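Side-chain contacts in alpha-14 giardin (Giardia lamblia, PDB 3CHJ), which binds calcium and may serve as a calcium-regulated structural element linking the phospholipid bilayer to the underlying axoneme: residues R37-P40 with P41-R45; N266-T269 with A270-R274. All coordinates share one frame; numbering follows the deposited sequence.

Contact 1: residues R37-P40 with P41-R45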
loop_
_atom_site.group_PDB
_atom_site.type_symbol
_atom_site.label_atom_id
_atom_site.label_comp_id
_atom_site.label_asym_id
_atom_site.label_seq_id
_atom_site.Cartn_x
_atom_site.Cartn_y
_atom_site.Cartn_z
ATOM N N ARG A 37 2.340 3.533 16.984
ATOM C CA ARG A 37 1.790 2.190 17.192
ATOM C C ARG A 37 0.761 2.143 18.322
ATOM O O ARG A 37 -0.029 1.191 18.396
ATOM C CB ARG A 37 2.902 1.213 17.530
ATOM C CG ARG A 37 3.882 0.979 16.428
ATOM C CD ARG A 37 5.012 0.135 16.960
ATOM N NE ARG A 37 4.726 -1.304 16.943
ATOM C CZ ARG A 37 5.042 -2.161 17.915
ATOM N NH1 ARG A 37 5.582 -1.737 19.058
ATOM N NH2 ARG A 37 4.764 -3.452 17.771
ATOM N N SER A 38 0.814 3.138 19.216
ATOM C CA SER A 38 0.049 3.111 20.483
ATOM C C SER A 38 -1.305 3.807 20.428
ATOM O O SER A 38 -2.149 3.580 21.303
ATOM C CB SER A 38 0.874 3.750 21.608
ATOM O OG SER A 38 1.998 2.961 21.905
ATOM N N TYR A 39 -1.512 4.676 19.439
ATOM C CA TYR A 39 -2.714 5.520 19.365
ATOM C C TYR A 39 -3.361 5.462 17.980
ATOM O O TYR A 39 -2.663 5.237 16.989
ATOM C CB TYR A 39 -2.387 6.982 19.693
ATOM C CG TYR A 39 -1.799 7.190 21.065
ATOM C CD1 TYR A 39 -2.625 7.257 22.195
ATOM C CD2 TYR A 39 -0.422 7.328 21.238
ATOM C CE1 TYR A 39 -2.076 7.454 23.460
ATOM C CE2 TYR A 39 0.131 7.514 22.500
ATOM C CZ TYR A 39 -0.704 7.577 23.602
ATOM O OH TYR A 39 -0.125 7.761 24.853
ATOM N N PRO A 40 -4.690 5.660 17.914
ATOM C CA PRO A 40 -5.360 5.696 16.611
ATOM C C PRO A 40 -4.974 6.941 15.802
ATOM O O PRO A 40 -4.624 7.961 16.382
ATOM C CB PRO A 40 -6.851 5.728 16.976
ATOM C CG PRO A 40 -6.908 6.248 18.355
ATOM C CD PRO A 40 -5.638 5.829 19.035
ATOM N N PRO A 41 -5.003 6.851 14.461
ATOM C CA PRO A 41 -4.592 7.964 13.600
ATOM C C PRO A 41 -5.269 9.306 13.876
ATOM O O PRO A 41 -4.631 10.349 13.732
ATOM C CB PRO A 41 -4.943 7.455 12.196
ATOM C CG PRO A 41 -4.724 5.995 12.316
ATOM C CD PRO A 41 -5.317 5.653 13.665
ATOM N N ASN A 42 -6.540 9.294 14.270
ATOM C CA ASN A 42 -7.218 10.563 14.519
ATOM C C ASN A 42 -6.636 11.288 15.718
ATOM O O ASN A 42 -6.555 12.515 15.716
ATOM C CB ASN A 42 -8.735 10.380 14.654
ATOM C CG ASN A 42 -9.411 10.109 13.312
ATOM O OD1 ASN A 42 -9.070 10.710 12.276
ATOM N ND2 ASN A 42 -10.386 9.204 13.324
ATOM N N GLN A 43 -6.201 10.522 16.711
ATOM C CA GLN A 43 -5.547 11.094 17.889
ATOM C C GLN A 43 -4.139 11.578 17.557
ATOM O O GLN A 43 -3.682 12.593 18.096
ATOM C CB GLN A 43 -5.506 10.094 19.048
ATOM C CG GLN A 43 -6.894 9.715 19.544
ATOM C CD GLN A 43 -6.913 9.058 20.918
ATOM O OE1 GLN A 43 -5.883 8.687 21.483
ATOM N NE2 GLN A 43 -8.113 8.917 21.462
ATOM N N LEU A 44 -3.438 10.848 16.688
ATOM C CA LEU A 44 -2.113 11.292 16.244
ATOM C C LEU A 44 -2.201 12.606 15.466
ATOM O O LEU A 44 -1.357 13.491 15.627
ATOM C CB LEU A 44 -1.446 10.199 15.407
ATOM C CG LEU A 44 -1.174 8.874 16.133
ATOM C CD1 LEU A 44 -0.775 7.753 15.146
ATOM C CD2 LEU A 44 -0.110 9.035 17.241
ATOM N N ARG A 45 -3.223 12.735 14.618
ATOM C CA ARG A 45 -3.441 13.999 13.933
ATOM C C ARG A 45 -3.791 15.110 14.919
ATOM O O ARG A 45 -3.303 16.223 14.769
ATOM C CB ARG A 45 -4.491 13.894 12.830
ATOM C CG ARG A 45 -4.660 15.220 12.070
ATOM C CD ARG A 45 -5.793 15.169 11.068
ATOM N NE ARG A 45 -7.074 14.874 11.709
ATOM C CZ ARG A 45 -8.217 14.711 11.050
ATOM N NH1 ARG A 45 -8.239 14.810 9.731
ATOM N NH2 ARG A 45 -9.332 14.442 11.713
#
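P40 and Q43 meet across a tight helix-to-helix junction, a local contact at the protein surface where helix 31-38 ends and helix 41-55 begins. Y39 is the first residue to leave helical geometry and P40 takes the N-cap position, so the chain turns between the helices in just two residues. The carbonyl of P40 starts the new helix: P40 O accepts L44 N at 3.1 Å. Q43 N makes a weak, bent bond to the same P40 O at 3.0 Å.

The side chain of Q43 passes the CG-CD side of the P40 ring, the two crossing at a slant. Its CG sits beside its own backbone N (chi1 -63°) and the chain then runs out extended, which lays Q43 CG against P40 CG at 3.7 Å. Farther along, Q43 OE1 reaches Y39 CD1 at 3.6 Å, the amide plane turned 34° from the phenol ring. That amide is fixed by the C-terminal tail: OE1 accepts from M321 N, and NE2 bonds to S320 OG. Buried L44 divides its two methyls: CD2 packs on Y39 CB at 3.9 Å, while CD1 lies 3.6 Å from Y39 O.

P41, at the first position of the new helix, has no N-H to give, and none is required there. A proline just after the N-cap, with the cap carbonyl opening the i to i+4 bonding, is characteristic of a helix N-terminus, used here in a short interhelical turn of an all-helical annexin.

Contact 2: residues N266-T269 with A270-R274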
loop_
_atom_site.group_PDB
_atom_site.type_symbol
_atom_site.label_atom_id
_atom_site.label_comp_id
_atom_site.label_asym_id
_atom_site.label_seq_id
_atom_site.Cartn_x
_atom_site.Cartn_y
_atom_site.Cartn_z
ATOM N N ASN A 266 8.316 3.644 2.853
ATOM C CA ASN A 266 7.516 4.495 3.742
ATOM C C ASN A 266 6.028 4.346 3.460
ATOM O O ASN A 266 5.233 4.143 4.387
ATOM C CB ASN A 266 7.923 5.970 3.614
ATOM C CG ASN A 266 9.248 6.259 4.268
ATOM O OD1 ASN A 266 9.811 5.398 4.962
ATOM N ND2 ASN A 266 9.735 7.489 4.097
ATOM N N ARG A 267 5.639 4.471 2.191
ATOM C CA ARG A 267 4.204 4.457 1.902
ATOM C C ARG A 267 3.594 3.076 2.158
ATOM O O ARG A 267 2.472 2.973 2.673
ATOM C CB ARG A 267 3.896 4.968 0.485
ATOM C CG ARG A 267 4.414 4.085 -0.614
ATOM C CD ARG A 267 3.900 4.606 -1.941
ATOM N NE ARG A 267 4.544 3.929 -3.062
ATOM C CZ ARG A 267 5.527 4.447 -3.785
ATOM N NH1 ARG A 267 6.003 5.670 -3.520
ATOM N NH2 ARG A 267 6.038 3.728 -4.783
ATOM N N ILE A 268 4.316 1.999 1.814
ATOM C CA ILE A 268 3.776 0.670 2.053
ATOM C C ILE A 268 3.630 0.444 3.561
ATOM O O ILE A 268 2.601 -0.032 4.018
ATOM C CB ILE A 268 4.662 -0.448 1.435
ATOM C CG1 ILE A 268 4.814 -0.255 -0.091
ATOM C CG2 ILE A 268 4.153 -1.822 1.844
ATOM C CD1 ILE A 268 3.579 -0.570 -0.886
ATOM N N THR A 269 4.641 0.856 4.330
ATOM C CA THR A 269 4.609 0.692 5.776
ATOM C C THR A 269 3.482 1.555 6.388
ATOM O O THR A 269 2.640 1.048 7.129
ATOM C CB THR A 269 5.993 1.011 6.384
ATOM O OG1 THR A 269 6.961 0.140 5.776
ATOM C CG2 THR A 269 5.963 0.836 7.911
ATOM N N ALA A 270 3.435 2.844 6.069
ATOM C CA ALA A 270 2.399 3.725 6.637
ATOM C C ALA A 270 0.971 3.299 6.252
ATOM O O ALA A 270 0.066 3.342 7.100
ATOM C CB ALA A 270 2.669 5.172 6.209
ATOM N N MET A 271 0.795 2.843 5.008
ATOM C CA MET A 271 -0.546 2.419 4.556
ATOM C C MET A 271 -1.014 1.156 5.245
ATOM O O MET A 271 -2.224 0.976 5.454
ATOM C CB MET A 271 -0.613 2.218 3.037
ATOM C CG MET A 271 -0.518 3.503 2.261
ATOM S SD MET A 271 -0.888 3.241 0.517
ATOM C CE MET A 271 0.596 2.452 -0.069
ATOM N N HIS A 272 -0.082 0.261 5.589
ATOM C CA HIS A 272 -0.475 -1.124 5.860
ATOM C C HIS A 272 -0.042 -1.720 7.176
ATOM O O HIS A 272 -0.489 -2.799 7.521
ATOM C CB HIS A 272 -0.024 -2.012 4.698
ATOM C CG HIS A 272 -0.708 -1.675 3.418
ATOM N ND1 HIS A 272 -0.031 -1.373 2.254
ATOM C CD2 HIS A 272 -2.023 -1.538 3.140
ATOM C CE1 HIS A 272 -0.910 -1.099 1.304
ATOM N NE2 HIS A 272 -2.120 -1.183 1.815
ATOM N N PHE A 273 0.823 -1.036 7.929
ATOM C CA PHE A 273 1.363 -1.679 9.136
ATOM C C PHE A 273 0.292 -2.026 10.175
ATOM O O PHE A 273 0.402 -3.034 10.872
ATOM C CB PHE A 273 2.502 -0.849 9.751
ATOM C CG PHE A 273 2.038 0.228 10.693
ATOM C CD1 PHE A 273 1.982 -0.008 12.065
ATOM C CD2 PHE A 273 1.698 1.493 10.218
ATOM C CE1 PHE A 273 1.570 0.986 12.952
ATOM C CE2 PHE A 273 1.277 2.498 11.112
ATOM C CZ PHE A 273 1.231 2.226 12.489
ATOM N N ARG A 274 -0.747 -1.202 10.263
ATOM C CA ARG A 274 -1.712 -1.364 11.355
ATOM C C ARG A 274 -2.648 -2.554 11.087
ATOM O O ARG A 274 -3.011 -3.300 12.001
ATOM C CB ARG A 274 -2.490 -0.063 11.530
ATOM C CG ARG A 274 -2.938 0.189 12.950
ATOM C CD ARG A 274 -3.594 1.554 13.054
ATOM N NE ARG A 274 -2.686 2.716 13.006
ATOM C CZ ARG A 274 -2.158 3.292 14.095
ATOM N NH1 ARG A 274 -2.387 2.787 15.315
ATOM N NH2 ARG A 274 -1.391 4.372 13.982
#
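M271 lies alongside R267, one turn back on helix 262-272, both side chains pointing the same way. CB of M271 is 3.2 Å from R267 O; with CG beside the backbone N (chi1 -70°) the chain stays next to that carbonyl, and CG comes within 3.1 Å of the same R267 O. SD passes 4.0 Å from R267 O, and the bend at chi3 (-75°) brings CE back to 3.4 Å from that oxygen. There the methyl also lies loosely against CB and CG of R267 and CD1 of I268. R267 O thus has the methionine chain curled round it while it accepts M271 N at 2.9 Å.

Near the end of the helix, T269 O takes two donors: F273 N at 2.9 Å, and H272 N from above the carbonyl plane. F273 CD2 lies 3.3 Å from T269 O, which meets the ring at its edge, in plane. H272 turns one ring face to M271 CB, and its NE2 bonds to T110 O.

M271 faces L86 and L89 of helix 82-94 and V107 of helix 101-108; R267 pairs with D106 of the latter. I268 and T269 rest on M251 of helix 243-254, while N266, A270 and F273 pack on helix 69-78.

How the contacts relate
From the N terminus, the chain first makes contact 1, where the short turn between helices 31-38 and 41-55 is closed within a few residues. It then runs through most of the annexin helices before contact 2 forms near the end of helix 262-272, in the fourth annexin repeat. The two therefore lie in series, neither nesting nor crossing, yet their centres are only 14 Å apart. R274 spans the gap: its NH1 makes a weak hydrogen bond to Y39 O, 3.0 Å away, and its NH2 lies against L44 CD1. With F273 CE1 near R37 CG, this joins the early interhelical turn to the residues that follow helix 262-272.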